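Local atomic coordinates of nitrogenase iron-molybdenum cofactor biosynthesis protein NifB (Methanothermobacter thermautotrophicus, PDB entry 7JMA), a protein that probably carries out the radical SAM-dependent carbide insertion that accompanies the coupling of two [4Fe-4S] clusters into the [8Fe-9S-C] precursor of the nitrogenase iron-molybdenum cofactor. Residues A[192-198]-A[220-226]. Numbering follows the deposited sequence.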
ATOM      1  N   LYS A 192       7.693  -0.440   1.928  1.00 25.65           N
ATOM      2  CA  LYS A 192       7.843  -0.069   0.536  1.00 26.65           C
ATOM      3  C   LYS A 192       6.732   0.918   0.210  1.00 27.57           C
ATOM      4  O   LYS A 192       5.596   0.735   0.646  1.00 28.74           O
ATOM      5  CB  LYS A 192       7.744  -1.295  -0.368  1.00 30.66           C
ATOM      6  CG  LYS A 192       8.757  -2.382   0.002  1.00 42.43           C
ATOM      7  CD  LYS A 192       8.626  -3.606  -0.888  1.00 44.52           C
ATOM      8  CE  LYS A 192       9.721  -4.631  -0.586  1.00 56.18           C
ATOM      9  NZ  LYS A 192       9.428  -5.971  -1.186  1.00 61.11           N
ATOM     10  N   VAL A 193       7.053   1.981  -0.516  1.00 24.93           N
ATOM     11  CA  VAL A 193       6.050   2.985  -0.869  1.00 29.89           C
ATOM     12  C   VAL A 193       5.781   2.897  -2.361  1.00 28.81           C
ATOM     13  O   VAL A 193       6.714   2.953  -3.173  1.00 29.90           O
ATOM     14  CB  VAL A 193       6.490   4.399  -0.443  1.00 30.22           C
ATOM     15  CG1 VAL A 193       5.590   5.476  -1.070  1.00 31.54           C
ATOM     16  CG2 VAL A 193       6.441   4.512   1.083  1.00 27.38           C
ATOM     17  N   ASN A 194       4.502   2.727  -2.719  1.00 28.78           N
ATOM     18  CA  ASN A 194       4.045   2.825  -4.096  1.00 30.28           C
ATOM     19  C   ASN A 194       3.515   4.232  -4.325  1.00 27.26           C
ATOM     20  O   ASN A 194       2.757   4.754  -3.498  1.00 30.86           O
ATOM     21  CB  ASN A 194       2.934   1.808  -4.392  1.00 30.54           C
ATOM     22  CG  ASN A 194       3.470   0.426  -4.711  1.00 37.71           C
ATOM     23  OD1 ASN A 194       4.669   0.169  -4.602  1.00 36.76           O
ATOM     24  ND2 ASN A 194       2.577  -0.475  -5.086  1.00 41.15           N
ATOM     25  N   SER A 195       3.913   4.840  -5.434  1.00 30.38           N
ATOM     26  CA  SER A 195       3.387   6.138  -5.832  1.00 32.89           C
ATOM     27  C   SER A 195       2.990   6.078  -7.296  1.00 31.20           C
ATOM     28  O   SER A 195       3.796   5.681  -8.145  1.00 32.69           O
ATOM     29  CB  SER A 195       4.417   7.245  -5.595  1.00 37.17           C
ATOM     30  OG  SER A 195       4.829   7.252  -4.233  1.00 36.61           O
ATOM     31  N   VAL A 196       1.746   6.457  -7.591  1.00 31.99           N
ATOM     32  CA  VAL A 196       1.268   6.499  -8.970  1.00 34.51           C
ATOM     33  C   VAL A 196       1.679   7.822  -9.605  1.00 34.66           C
ATOM     34  O   VAL A 196       1.376   8.904  -9.084  1.00 36.70           O
ATOM     35  CB  VAL A 196      -0.254   6.308  -9.028  1.00 34.93           C
ATOM     36  CG1 VAL A 196      -0.757   6.389 -10.484  1.00 37.15           C
ATOM     37  CG2 VAL A 196      -0.645   4.977  -8.376  1.00 39.44           C
ATOM     38  N   LEU A 197       2.360   7.738 -10.740  1.00 37.19           N
ATOM     39  CA  LEU A 197       2.797   8.929 -11.455  1.00 36.23           C
ATOM     40  C   LEU A 197       1.634   9.434 -12.300  1.00 39.49           C
ATOM     41  O   LEU A 197       1.218   8.771 -13.250  1.00 37.68           O
ATOM     42  CB  LEU A 197       4.015   8.602 -12.309  1.00 37.94           C
ATOM     43  CG  LEU A 197       4.548   9.724 -13.186  1.00 48.02           C
ATOM     44  CD1 LEU A 197       4.875  10.922 -12.323  1.00 53.21           C
ATOM     45  CD2 LEU A 197       5.775   9.238 -13.930  1.00 50.42           C
ATOM     46  N   ILE A 198       1.096  10.596 -11.943  1.00 43.30           N
ATOM     47  CA  ILE A 198      -0.042  11.178 -12.649  1.00 44.01           C
ATOM     48  C   ILE A 198       0.456  12.405 -13.396  1.00 48.25           C
ATOM     49  O   ILE A 198       0.662  13.463 -12.782  1.00 49.16           O
ATOM     50  CB  ILE A 198      -1.191  11.545 -11.695  1.00 36.50           C
ATOM     51  CG1 ILE A 198      -1.648  10.332 -10.884  1.00 39.32           C
ATOM     52  CG2 ILE A 198      -2.378  12.106 -12.495  1.00 46.17           C
ATOM     53  CD1 ILE A 198      -2.276  10.692  -9.549  1.00 36.89           C
ATOM     54  N   LEU A 220      12.081   1.738   0.315  1.00 30.45           N
ATOM     55  CA  LEU A 220      12.081   1.575  -1.127  1.00 33.65           C
ATOM     56  C   LEU A 220      10.862   2.303  -1.659  1.00 29.79           C
ATOM     57  O   LEU A 220       9.843   2.382  -0.981  1.00 32.67           O
ATOM     58  CB  LEU A 220      12.047   0.087  -1.492  1.00 37.12           C
ATOM     59  CG  LEU A 220      11.966  -0.329  -2.951  1.00 50.27           C
ATOM     60  CD1 LEU A 220      13.276  -0.005  -3.637  1.00 58.27           C
ATOM     61  CD2 LEU A 220      11.669  -1.816  -3.029  1.00 54.59           C
ATOM     62  N   MET A 221      10.997   2.863  -2.850  1.00 29.79           N
ATOM     63  CA  MET A 221       9.866   3.457  -3.544  1.00 34.84           C
ATOM     64  C   MET A 221       9.667   2.758  -4.874  1.00 37.04           C
ATOM     65  O   MET A 221      10.632   2.422  -5.562  1.00 34.89           O
ATOM     66  CB  MET A 221      10.071   4.942  -3.767  1.00 43.14           C
ATOM     67  CG  MET A 221       8.773   5.678  -3.869  1.00 63.44           C
ATOM     68  SD  MET A 221       8.961   7.373  -3.334  1.00 66.30           S
ATOM     69  CE  MET A 221       8.190   8.169  -4.732  1.00 52.73           C
ATOM     70  N   ASN A 222       8.410   2.560  -5.239  1.00 33.99           N
ATOM     71  CA  ASN A 222       8.048   1.963  -6.518  1.00 35.80           C
ATOM     72  C   ASN A 222       7.172   2.980  -7.229  1.00 34.31           C
ATOM     73  O   ASN A 222       6.061   3.265  -6.770  1.00 38.69           O
ATOM     74  CB  ASN A 222       7.318   0.635  -6.313  1.00 34.69           C
ATOM     75  CG  ASN A 222       7.061  -0.105  -7.613  1.00 42.31           C
ATOM     76  OD1 ASN A 222       7.649   0.202  -8.651  1.00 41.49           O
ATOM     77  ND2 ASN A 222       6.177  -1.090  -7.558  1.00 49.26           N
ATOM     78  N   ILE A 223       7.683   3.547  -8.320  1.00 32.27           N
ATOM     79  CA  ILE A 223       6.918   4.480  -9.141  1.00 40.55           C
ATOM     80  C   ILE A 223       6.099   3.672 -10.137  1.00 48.08           C
ATOM     81  O   ILE A 223       6.655   2.911 -10.937  1.00 48.73           O
ATOM     82  CB  ILE A 223       7.831   5.477  -9.872  1.00 48.15           C
ATOM     83  CG1 ILE A 223       8.974   5.936  -8.971  1.00 50.41           C
ATOM     84  CG2 ILE A 223       7.021   6.674 -10.360  1.00 49.70           C
ATOM     85  CD1 ILE A 223       8.520   6.799  -7.827  1.00 51.94           C
ATOM     86  N   ILE A 224       4.789   3.844 -10.091  1.00 42.97           N
ATOM     87  CA  ILE A 224       3.847   3.116 -10.936  1.00 39.66           C
ATOM     88  C   ILE A 224       3.228   4.121 -11.903  1.00 36.66           C
ATOM     89  O   ILE A 224       2.755   5.171 -11.461  1.00 43.60           O
ATOM     90  CB  ILE A 224       2.750   2.426 -10.103  1.00 46.11           C
ATOM     91  CG1 ILE A 224       3.377   1.461  -9.095  1.00 59.14           C
ATOM     92  CG2 ILE A 224       1.760   1.710 -11.014  1.00 53.16           C
ATOM     93  CD1 ILE A 224       4.413   0.557  -9.706  1.00 66.25           C
ATOM     94  N   PRO A 225       3.242   3.862 -13.206  1.00 40.55           N
ATOM     95  CA  PRO A 225       2.605   4.804 -14.131  1.00 41.11           C
ATOM     96  C   PRO A 225       1.094   4.716 -14.012  1.00 40.45           C
ATOM     97  O   PRO A 225       0.535   3.635 -13.816  1.00 41.92           O
ATOM     98  CB  PRO A 225       3.090   4.332 -15.507  1.00 46.34           C
ATOM     99  CG  PRO A 225       3.312   2.867 -15.330  1.00 49.39           C
ATOM    100  CD  PRO A 225       3.840   2.713 -13.913  1.00 43.63           C
ATOM    101  N   LEU A 226       0.439   5.869 -14.101  1.00 42.96           N
ATOM    102  CA  LEU A 226      -1.019   5.886 -14.132  1.00 42.62           C
ATOM    103  C   LEU A 226      -1.538   5.108 -15.332  1.00 42.66           C
ATOM    104  O   LEU A 226      -1.036   5.251 -16.447  1.00 48.57           O
ATOM    105  CB  LEU A 226      -1.531   7.325 -14.205  1.00 44.32           C
ATOM    106  CG  LEU A 226      -3.045   7.429 -14.425  1.00 43.06           C
ATOM    107  CD1 LEU A 226      -3.770   7.014 -13.148  1.00 44.13           C
ATOM    108  CD2 LEU A 226      -3.446   8.826 -14.890  1.00 45.32           C
TER
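V193, S195 and L197 of strand 190-197 pair in parallel with strand 220-225 at the edge of the radical SAM partial barrel. The two strands and helix 206-216 between them form a beta-alpha-beta crossover. Strand 220-225 is the outermost strand of the parallel sheet. Six backbone hydrogen bonds join the segments. The straightest runs from I224 N to S195 O, at 176°. The last, L226 N to L197 O, is longer at 3.1 Å and more bent, where the second strand gives way to loop.

One face of the pair is covered by helices. S195 touches helix 206-216, L197 touches helix 240-251, and M221 and I223 touch both. V193 lies on the same face. Here L197 CB meets I223 CG2 at 4.1 Å. S195 OG is hydrogen-bonded to V142 O, just after strand 137-141. M221 bends at chi3 (130°), which brings its CE to 3.5 Å from S195 OG. On the other face, N194 and N222 run next to each other, their amides turned 73° to one another. N194 OD1 rests 3.2 Å from N222 CB. K192 and L220 run alongside each other on this face. V196 CG1 reaches past the strand end to L226 CA at 3.7 Å.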